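PDB 3I2D: E3 SUMO-protein ligase SIZ1 from Saccharomyces cerevisiae, which acts as an E3 ligase that promotes attachment of the small modifier SUMO to septins and to the replication clamp PCNA. Local coordinates for residues S306-V309 against D310-Q314; P168-L171 against T172-L175; G130-G133 against N134-I137. All coordinates share one frame; numbering follows the deposited sequence.

Contact 1 of 3, residues S306-V309 against D310-Q314; sequences SEFV and DDILQ
Asp310 N gives its hydrogen to Ser306 O at 2.8 Å, and the same i to i+4 step is repeated three times, Asp311 to Glu307, Ile312 to Phe308 and Leu313 to Val309, which builds the short alpha helix 307-313. Ser306 sits just ahead of it as the N-cap. Its OG accepts from Val309 N at 3.1 Å with an N-H...O angle of 163°, giving a partner to an amide of the first turn, while its own carbonyl takes the first of the four rungs. Along one side of the helix, Phe308 and Ile312 carry the main apolar contact. The phenylalanine ring is thrown out with CG anti to the backbone N (chi1 -175°), and its CE2 meets Ile312 CD1 at 3.4 Å, with CZ of the ring close by as well; the methyl approaches the ring obliquely. One turn apart on another side, Val309 CG1 and Leu313 CD2 approach more loosely, at 4.4 Å. Glu307 and Asp311 run side by side in the same direction, their carboxylate planes only 10° apart. Their charged atoms do not touch, the separation from Glu307 OE1 to Asp311 OD2 being 5.1 Å. Around the helix, Phe308 also packs on Lys222 and Thr225 of helix 222-234, Ile312 on Val323 and Leu325 of strand 322-326, and Val309 and Leu313 on Pro262. The helix is therefore amphipathic, wedged within the SP-RING region between neighbouring elements on its apolar sides. Glu307, at the first helical position, probably suits the helix dipole. Its carboxylate and that of Asp311, both on partly exposed residues, would probably repel each other weakly; Lys222, in a long, weak ion pair with Asp311, may temper this.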
ATOM      1  N   SER A 306       7.405  17.083  10.300  1.00 46.77           N
ATOM      2  CA  SER A 306       8.421  17.620  11.195  1.00 47.77           C
ATOM      3  C   SER A 306       8.154  19.108  11.340  1.00 48.89           C
ATOM      4  O   SER A 306       8.328  19.869  10.397  1.00 49.61           O
ATOM      5  CB  SER A 306       9.818  17.417  10.623  1.00 48.05           C
ATOM      6  OG  SER A 306      10.718  18.390  11.126  1.00 49.72           O
ATOM      7  N   GLU A 307       7.730  19.514  12.528  1.00 52.29           N
ATOM      8  CA  GLU A 307       7.428  20.904  12.787  1.00 56.29           C
ATOM      9  C   GLU A 307       8.657  21.783  12.604  1.00 59.24           C
ATOM     10  O   GLU A 307       8.562  22.902  12.076  1.00 54.31           O
ATOM     11  CB  GLU A 307       6.883  21.063  14.200  1.00 63.21           C
ATOM     12  CG  GLU A 307       6.253  22.415  14.441  1.00 77.74           C
ATOM     13  CD  GLU A 307       5.719  22.560  15.844  1.00 82.93           C
ATOM     14  OE1 GLU A 307       6.545  22.663  16.778  1.00 84.50           O
ATOM     15  OE2 GLU A 307       4.474  22.561  16.005  1.00 84.04           O
ATOM     16  N   PHE A 308       9.814  21.281  13.028  1.00 56.89           N
ATOM     17  CA  PHE A 308      11.030  22.059  12.888  1.00 54.09           C
ATOM     18  C   PHE A 308      11.257  22.429  11.432  1.00 59.59           C
ATOM     19  O   PHE A 308      11.352  23.613  11.099  1.00 64.32           O
ATOM     20  CB  PHE A 308      12.260  21.296  13.384  1.00 47.16           C
ATOM     21  CG  PHE A 308      13.511  22.130  13.358  1.00 54.87           C
ATOM     22  CD1 PHE A 308      13.697  23.157  14.282  1.00 57.86           C
ATOM     23  CD2 PHE A 308      14.464  21.952  12.366  1.00 52.24           C
ATOM     24  CE1 PHE A 308      14.809  23.996  14.216  1.00 56.72           C
ATOM     25  CE2 PHE A 308      15.584  22.790  12.291  1.00 57.26           C
ATOM     26  CZ  PHE A 308      15.754  23.813  13.219  1.00 54.24           C
ATOM     27  N   VAL A 309      11.344  21.406  10.574  1.00 59.83           N
ATOM     28  CA  VAL A 309      11.583  21.593   9.147  1.00 55.67           C
ATOM     29  C   VAL A 309      10.440  22.334   8.458  1.00 56.88           C
ATOM     30  O   VAL A 309      10.669  23.134   7.547  1.00 54.12           O
ATOM     31  CB  VAL A 309      11.823  20.236   8.435  1.00 56.53           C
ATOM     32  CG1 VAL A 309      12.076  20.466   6.957  1.00 54.83           C
ATOM     33  CG2 VAL A 309      13.014  19.534   9.039  1.00 48.31           C
ATOM     34  N   ASP A 310       9.210  22.069   8.888  1.00 54.79           N
ATOM     35  CA  ASP A 310       8.055  22.741   8.314  1.00 55.89           C
ATOM     36  C   ASP A 310       8.211  24.243   8.552  1.00 62.39           C
ATOM     37  O   ASP A 310       7.975  25.046   7.650  1.00 63.97           O
ATOM     38  CB  ASP A 310       6.773  22.250   8.975  1.00 59.81           C
ATOM     39  CG  ASP A 310       5.549  22.478   8.109  1.00 68.48           C
ATOM     40  OD1 ASP A 310       4.419  22.240   8.595  1.00 69.68           O
ATOM     41  OD2 ASP A 310       5.716  22.878   6.937  1.00 75.79           O
ATOM     42  N   ASP A 311       8.617  24.618   9.765  1.00 65.33           N
ATOM     43  CA  ASP A 311       8.814  26.026  10.110  1.00 67.24           C
ATOM     44  C   ASP A 311       9.801  26.705   9.159  1.00 68.52           C
ATOM     45  O   ASP A 311       9.480  27.719   8.540  1.00 67.10           O
ATOM     46  CB  ASP A 311       9.322  26.161  11.549  1.00 72.54           C
ATOM     47  CG  ASP A 311       8.200  26.122  12.578  1.00 80.65           C
ATOM     48  OD1 ASP A 311       7.041  25.842  12.178  1.00 78.30           O
ATOM     49  OD2 ASP A 311       8.485  26.373  13.780  1.00 73.11           O
ATOM     50  N   ILE A 312      11.002  26.149   9.043  1.00 63.19           N
ATOM     51  CA  ILE A 312      12.004  26.731   8.158  1.00 63.29           C
ATOM     52  C   ILE A 312      11.445  26.843   6.738  1.00 67.80           C
ATOM     53  O   ILE A 312      11.597  27.860   6.071  1.00 68.70           O
ATOM     54  CB  ILE A 312      13.292  25.863   8.118  1.00 60.65           C
ATOM     55  CG1 ILE A 312      13.837  25.682   9.537  1.00 54.12           C
ATOM     56  CG2 ILE A 312      14.347  26.515   7.219  1.00 54.32           C
ATOM     57  CD1 ILE A 312      15.105  24.870   9.596  1.00 48.65           C
ATOM     58  N   LEU A 313      10.776  25.787   6.292  1.00 70.77           N
ATOM     59  CA  LEU A 313      10.215  25.727   4.946  1.00 68.14           C
ATOM     60  C   LEU A 313       9.160  26.793   4.681  1.00 68.62           C
ATOM     61  O   LEU A 313       9.101  27.373   3.597  1.00 63.26           O
ATOM     62  CB  LEU A 313       9.623  24.334   4.724  1.00 61.26           C
ATOM     63  CG  LEU A 313       9.992  23.555   3.464  1.00 57.81           C
ATOM     64  CD1 LEU A 313      11.476  23.656   3.130  1.00 55.47           C
ATOM     65  CD2 LEU A 313       9.589  22.115   3.697  1.00 67.96           C
ATOM     66  N   GLN A 314       8.332  27.047   5.686  1.00 73.99           N
ATOM     67  CA  GLN A 314       7.262  28.029   5.577  1.00 79.43           C
ATOM     68  C   GLN A 314       7.768  29.427   5.902  1.00 79.45           C
ATOM     69  O   GLN A 314       6.975  30.354   6.040  1.00 86.53           O
ATOM     70  CB  GLN A 314       6.123  27.663   6.536  1.00 82.53           C
ATOM     71  CG  GLN A 314       4.737  27.806   5.939  1.00 89.69           C
ATOM     72  CD  GLN A 314       4.511  26.865   4.764  1.00 92.99           C
ATOM     73  OE1 GLN A 314       5.230  26.916   3.764  1.00 92.03           O
ATOM     74  NE2 GLN A 314       3.504  26.003   4.881  1.00 93.10           N
TER

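Contact 2 of 3, residues P168-L171 against T172-L175; sequences PADL and TPHL
The His174 imidazole has Leu171 O obliquely beside it, 4.0 Å from CD2, while the pyrrolidine ring of Pro173 turns its CD toward the carboxylate of Asp170, 3.5 Å from OD1. That same OD1 is the polar hub of the turn. Thr172 OG1 donates to it at 2.7 Å, nearly in line with the aspartate C-O bond, and Thr172 N adds a weak bond at 3.2 Å whose N-H...O angle is only 122°. With OG1 of Thr172 placed beside its backbone N (chi1 -36°), hydroxyl and amide can both face the one oxygen. The hydroxyl in turn accepts from Leu119 N, and the other carboxylate oxygen, Asp170 OD2, forms a salt bridge with Arg118, so both carboxylate oxygens of Asp170 have a partner. Here the chain leaves strand 169-170, an outermost strand of an antiparallel sheet in the PINIT domain, where it runs beside strand 117-125, and passes into a short 3-10 turn at 172-173. His174 N closes that turn on Leu171 O at 2.9 Å, coming in 23° off the carbonyl plane. Leu171 turns its side chain the other way, into the interior against Leu119, Leu145 and Val184. Beyond the turn, Leu175 reaches Leu102 and Asn182, and His174 O accepts from Asn148 ND2 on the way to strand 182-191.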
ATOM      1  N   PRO A 168      -3.589  -8.080  -7.037  1.00 37.85           N
ATOM      2  CA  PRO A 168      -4.957  -8.345  -7.494  1.00 40.30           C
ATOM      3  C   PRO A 168      -5.237  -7.864  -8.929  1.00 43.59           C
ATOM      4  O   PRO A 168      -4.549  -6.983  -9.463  1.00 41.41           O
ATOM      5  CB  PRO A 168      -5.801  -7.612  -6.459  1.00 45.42           C
ATOM      6  CG  PRO A 168      -4.958  -6.413  -6.152  1.00 39.22           C
ATOM      7  CD  PRO A 168      -3.577  -7.026  -6.010  1.00 40.43           C
ATOM      8  N   ALA A 169      -6.257  -8.450  -9.541  1.00 40.74           N
ATOM      9  CA  ALA A 169      -6.636  -8.098 -10.899  1.00 43.03           C
ATOM     10  C   ALA A 169      -7.935  -7.285 -10.913  1.00 42.03           C
ATOM     11  O   ALA A 169      -8.917  -7.660 -10.291  1.00 42.38           O
ATOM     12  CB  ALA A 169      -6.788  -9.359 -11.729  1.00 40.03           C
ATOM     13  N   ASP A 170      -7.913  -6.163 -11.623  1.00 47.72           N
ATOM     14  CA  ASP A 170      -9.061  -5.270 -11.744  1.00 49.14           C
ATOM     15  C   ASP A 170     -10.041  -5.800 -12.788  1.00 51.92           C
ATOM     16  O   ASP A 170      -9.770  -5.693 -13.986  1.00 48.68           O
ATOM     17  CB  ASP A 170      -8.584  -3.887 -12.199  1.00 56.03           C
ATOM     18  CG  ASP A 170      -9.568  -2.780 -11.855  1.00 59.66           C
ATOM     19  OD1 ASP A 170     -10.777  -3.068 -11.751  1.00 59.77           O
ATOM     20  OD2 ASP A 170      -9.136  -1.615 -11.693  1.00 60.36           O
ATOM     21  N   LEU A 171     -11.171  -6.356 -12.345  1.00 55.15           N
ATOM     22  CA  LEU A 171     -12.203  -6.881 -13.260  1.00 62.06           C
ATOM     23  C   LEU A 171     -13.174  -5.784 -13.714  1.00 62.63           C
ATOM     24  O   LEU A 171     -13.784  -5.879 -14.775  1.00 63.32           O
ATOM     25  CB  LEU A 171     -13.063  -7.956 -12.581  1.00 57.00           C
ATOM     26  CG  LEU A 171     -12.445  -9.132 -11.845  1.00 57.58           C
ATOM     27  CD1 LEU A 171     -13.546  -9.933 -11.179  1.00 57.03           C
ATOM     28  CD2 LEU A 171     -11.675  -9.981 -12.807  1.00 53.66           C
ATOM     29  N   THR A 172     -13.309  -4.761 -12.881  1.00 60.82           N
ATOM     30  CA  THR A 172     -14.225  -3.647 -13.082  1.00 63.24           C
ATOM     31  C   THR A 172     -14.532  -3.097 -14.468  1.00 64.65           C
ATOM     32  O   THR A 172     -15.699  -2.975 -14.835  1.00 63.98           O
ATOM     33  CB  THR A 172     -13.818  -2.499 -12.202  1.00 62.63           C
ATOM     34  OG1 THR A 172     -13.326  -3.026 -10.962  1.00 68.84           O
ATOM     35  CG2 THR A 172     -15.014  -1.618 -11.920  1.00 62.02           C
ATOM     36  N   PRO A 173     -13.508  -2.748 -15.253  1.00 64.98           N
ATOM     37  CA  PRO A 173     -13.813  -2.217 -16.586  1.00 64.05           C
ATOM     38  C   PRO A 173     -14.442  -3.203 -17.571  1.00 66.78           C
ATOM     39  O   PRO A 173     -14.764  -2.824 -18.694  1.00 75.81           O
ATOM     40  CB  PRO A 173     -12.455  -1.706 -17.077  1.00 65.89           C
ATOM     41  CG  PRO A 173     -11.485  -2.622 -16.410  1.00 62.90           C
ATOM     42  CD  PRO A 173     -12.058  -2.713 -14.994  1.00 65.48           C
ATOM     43  N   HIS A 174     -14.632  -4.453 -17.166  1.00 68.10           N
ATOM     44  CA  HIS A 174     -15.204  -5.457 -18.066  1.00 65.82           C
ATOM     45  C   HIS A 174     -16.493  -6.077 -17.557  1.00 66.22           C
ATOM     46  O   HIS A 174     -16.957  -7.086 -18.089  1.00 63.12           O
ATOM     47  CB  HIS A 174     -14.183  -6.562 -18.335  1.00 66.94           C
ATOM     48  CG  HIS A 174     -12.863  -6.041 -18.796  1.00 70.97           C
ATOM     49  ND1 HIS A 174     -12.689  -5.465 -20.036  1.00 72.97           N
ATOM     50  CD2 HIS A 174     -11.679  -5.918 -18.152  1.00 71.84           C
ATOM     51  CE1 HIS A 174     -11.454  -5.004 -20.131  1.00 75.37           C
ATOM     52  NE2 HIS A 174     -10.822  -5.264 -19.002  1.00 75.08           N
ATOM     53  N   LEU A 175     -17.069  -5.488 -16.516  1.00 67.52           N
ATOM     54  CA  LEU A 175     -18.328  -5.998 -15.997  1.00 75.85           C
ATOM     55  C   LEU A 175     -19.404  -5.667 -17.032  1.00 81.67           C
ATOM     56  O   LEU A 175     -19.256  -4.706 -17.799  1.00 82.85           O
ATOM     57  CB  LEU A 175     -18.684  -5.327 -14.667  1.00 69.43           C
ATOM     58  CG  LEU A 175     -17.971  -5.794 -13.398  1.00 71.17           C
ATOM     59  CD1 LEU A 175     -18.396  -4.910 -12.243  1.00 66.97           C
ATOM     60  CD2 LEU A 175     -18.311  -7.249 -13.106  1.00 65.98           C
TER

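Contact 3 of 3, residues G130-G133 against N134-I137; sequences GSRG and NEPI
Asn134 N donates to Ser131 O at 3.2 Å, the one hydrogen bond that joins the two halves of this turn. The N-H is reasonably aimed, but it comes down on the carbonyl from above, the donor lying 68° out of its plane, so it is not directed at a lone pair. A second bond tightens the first half: Gly133 N gives to Ser131 OG at 2.9 Å, an ST turn, made possible by a hydroxyl anti to the serine backbone N (chi1 164°), which sets it beside the carbonyl carbon, reaching forward to the amide two residues on. Glu135 then folds inward. Its chain bends at chi2 (90°), which brings OE1 alongside the backbone of Arg132, 3.6 Å from CA. Separately, Glu135 CB lies 3.7 Å from Arg132 O. The aliphatic part of the arginine takes part too, with CG of Arg132 at 4.2 Å from OE1 of Glu135. The charged ends stay apart, however, Arg132 NH1 being 5.6 Å from Glu135 OE2, so any attraction between them acts at a distance. The guanidinium is committed elsewhere: NH1 to Ile126 O and NE to Pro64 O. In the PINIT domain this turn belongs to the connection from strand 117-125 to strand 143-147, and backbone bonds of Arg132 with His67 and of Glu135 with Lys69 tie it to the segment that leads into strand 74-90.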
ATOM      1  N   GLY A 130       4.090 -18.689   4.620  1.00 73.57           N
ATOM      2  CA  GLY A 130       3.783 -17.973   5.844  1.00 68.23           C
ATOM      3  C   GLY A 130       2.483 -18.366   6.526  1.00 70.17           C
ATOM      4  O   GLY A 130       2.159 -19.547   6.663  1.00 69.89           O
ATOM      5  N   SER A 131       1.741 -17.355   6.961  1.00 68.95           N
ATOM      6  CA  SER A 131       0.466 -17.551   7.640  1.00 67.26           C
ATOM      7  C   SER A 131      -0.713 -17.187   6.743  1.00 61.08           C
ATOM      8  O   SER A 131      -0.633 -16.262   5.943  1.00 62.28           O
ATOM      9  CB  SER A 131       0.421 -16.699   8.910  1.00 71.02           C
ATOM     10  OG  SER A 131      -0.905 -16.579   9.401  1.00 81.22           O
ATOM     11  N   ARG A 132      -1.807 -17.920   6.880  1.00 57.39           N
ATOM     12  CA  ARG A 132      -2.989 -17.657   6.080  1.00 56.63           C
ATOM     13  C   ARG A 132      -3.617 -16.361   6.554  1.00 55.40           C
ATOM     14  O   ARG A 132      -4.376 -15.723   5.834  1.00 53.58           O
ATOM     15  CB  ARG A 132      -3.989 -18.812   6.219  1.00 57.39           C
ATOM     16  CG  ARG A 132      -3.574 -20.086   5.503  1.00 51.76           C
ATOM     17  CD  ARG A 132      -4.471 -21.228   5.894  1.00 52.33           C
ATOM     18  NE  ARG A 132      -5.875 -20.929   5.638  1.00 63.14           N
ATOM     19  CZ  ARG A 132      -6.534 -21.290   4.541  1.00 66.52           C
ATOM     20  NH1 ARG A 132      -5.911 -21.975   3.591  1.00 61.65           N
ATOM     21  NH2 ARG A 132      -7.813 -20.962   4.389  1.00 60.18           N
ATOM     22  N   GLY A 133      -3.286 -15.980   7.779  1.00 58.07           N
ATOM     23  CA  GLY A 133      -3.834 -14.765   8.346  1.00 58.80           C
ATOM     24  C   GLY A 133      -3.201 -13.525   7.764  1.00 60.76           C
ATOM     25  O   GLY A 133      -3.752 -12.434   7.885  1.00 63.05           O
ATOM     26  N   ASN A 134      -2.036 -13.691   7.142  1.00 62.27           N
ATOM     27  CA  ASN A 134      -1.320 -12.582   6.518  1.00 60.96           C
ATOM     28  C   ASN A 134      -0.914 -13.020   5.103  1.00 58.10           C
ATOM     29  O   ASN A 134       0.220 -12.827   4.668  1.00 61.53           O
ATOM     30  CB  ASN A 134      -0.078 -12.235   7.339  1.00 63.24           C
ATOM     31  CG  ASN A 134       0.415 -10.830   7.065  1.00 73.42           C
ATOM     32  OD1 ASN A 134       1.600 -10.539   7.213  1.00 78.08           O
ATOM     33  ND2 ASN A 134      -0.501  -9.941   6.673  1.00 74.62           N
ATOM     34  N   GLU A 135      -1.873 -13.612   4.402  1.00 55.53           N
ATOM     35  CA  GLU A 135      -1.708 -14.144   3.055  1.00 49.96           C
ATOM     36  C   GLU A 135      -1.059 -13.217   2.022  1.00 52.23           C
ATOM     37  O   GLU A 135      -1.410 -12.044   1.916  1.00 56.91           O
ATOM     38  CB  GLU A 135      -3.084 -14.576   2.542  1.00 46.53           C
ATOM     39  CG  GLU A 135      -3.060 -15.426   1.289  1.00 54.45           C
ATOM     40  CD  GLU A 135      -2.979 -16.913   1.583  1.00 51.92           C
ATOM     41  OE1 GLU A 135      -2.320 -17.301   2.564  1.00 57.68           O
ATOM     42  OE2 GLU A 135      -3.565 -17.700   0.821  1.00 57.63           O
ATOM     43  N   PRO A 136      -0.083 -13.728   1.257  1.00 52.99           N
ATOM     44  CA  PRO A 136       0.546 -12.865   0.243  1.00 47.91           C
ATOM     45  C   PRO A 136      -0.340 -13.014  -0.975  1.00 46.61           C
ATOM     46  O   PRO A 136      -0.921 -14.080  -1.186  1.00 44.85           O
ATOM     47  CB  PRO A 136       1.902 -13.521  -0.012  1.00 42.90           C
ATOM     48  CG  PRO A 136       2.064 -14.543   1.124  1.00 45.29           C
ATOM     49  CD  PRO A 136       0.659 -14.990   1.408  1.00 50.06           C
ATOM     50  N   ILE A 137      -0.477 -11.970  -1.774  1.00 48.84           N
ATOM     51  CA  ILE A 137      -1.298 -12.119  -2.967  1.00 44.97           C
ATOM     52  C   ILE A 137      -0.466 -12.892  -3.972  1.00 46.10           C
ATOM     53  O   ILE A 137       0.581 -12.429  -4.410  1.00 52.80           O
ATOM     54  CB  ILE A 137      -1.680 -10.774  -3.556  1.00 44.91           C
ATOM     55  CG1 ILE A 137      -2.649 -10.066  -2.609  1.00 47.87           C
ATOM     56  CG2 ILE A 137      -2.272 -10.965  -4.939  1.00 41.16           C
ATOM     57  CD1 ILE A 137      -2.896  -8.608  -2.953  1.00 40.91           C
TER

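Overall arrangement
Along the chain the order is contact 3, contact 2, contact 1. The first two belong to the PINIT domain and lie about 23 Å apart by their centres, yet their ends meet: Ile137 CD1, at the tail of contact 3, packs against Pro168 CD, at the head of contact 2, at 3.5 Å. Contact 1 stands on the other side of the chain's centre, about 43 Å from contact 2 and about 40 Å from contact 3 between centres. It alone is near the metal: the side chain of Ser306 is about 11 Å from the zinc ion, which Cys268, His270, Cys291 and Cys294 hold. The set thus samples both the PINIT domain and the SP-RING, the part that mediates interaction with UBC9.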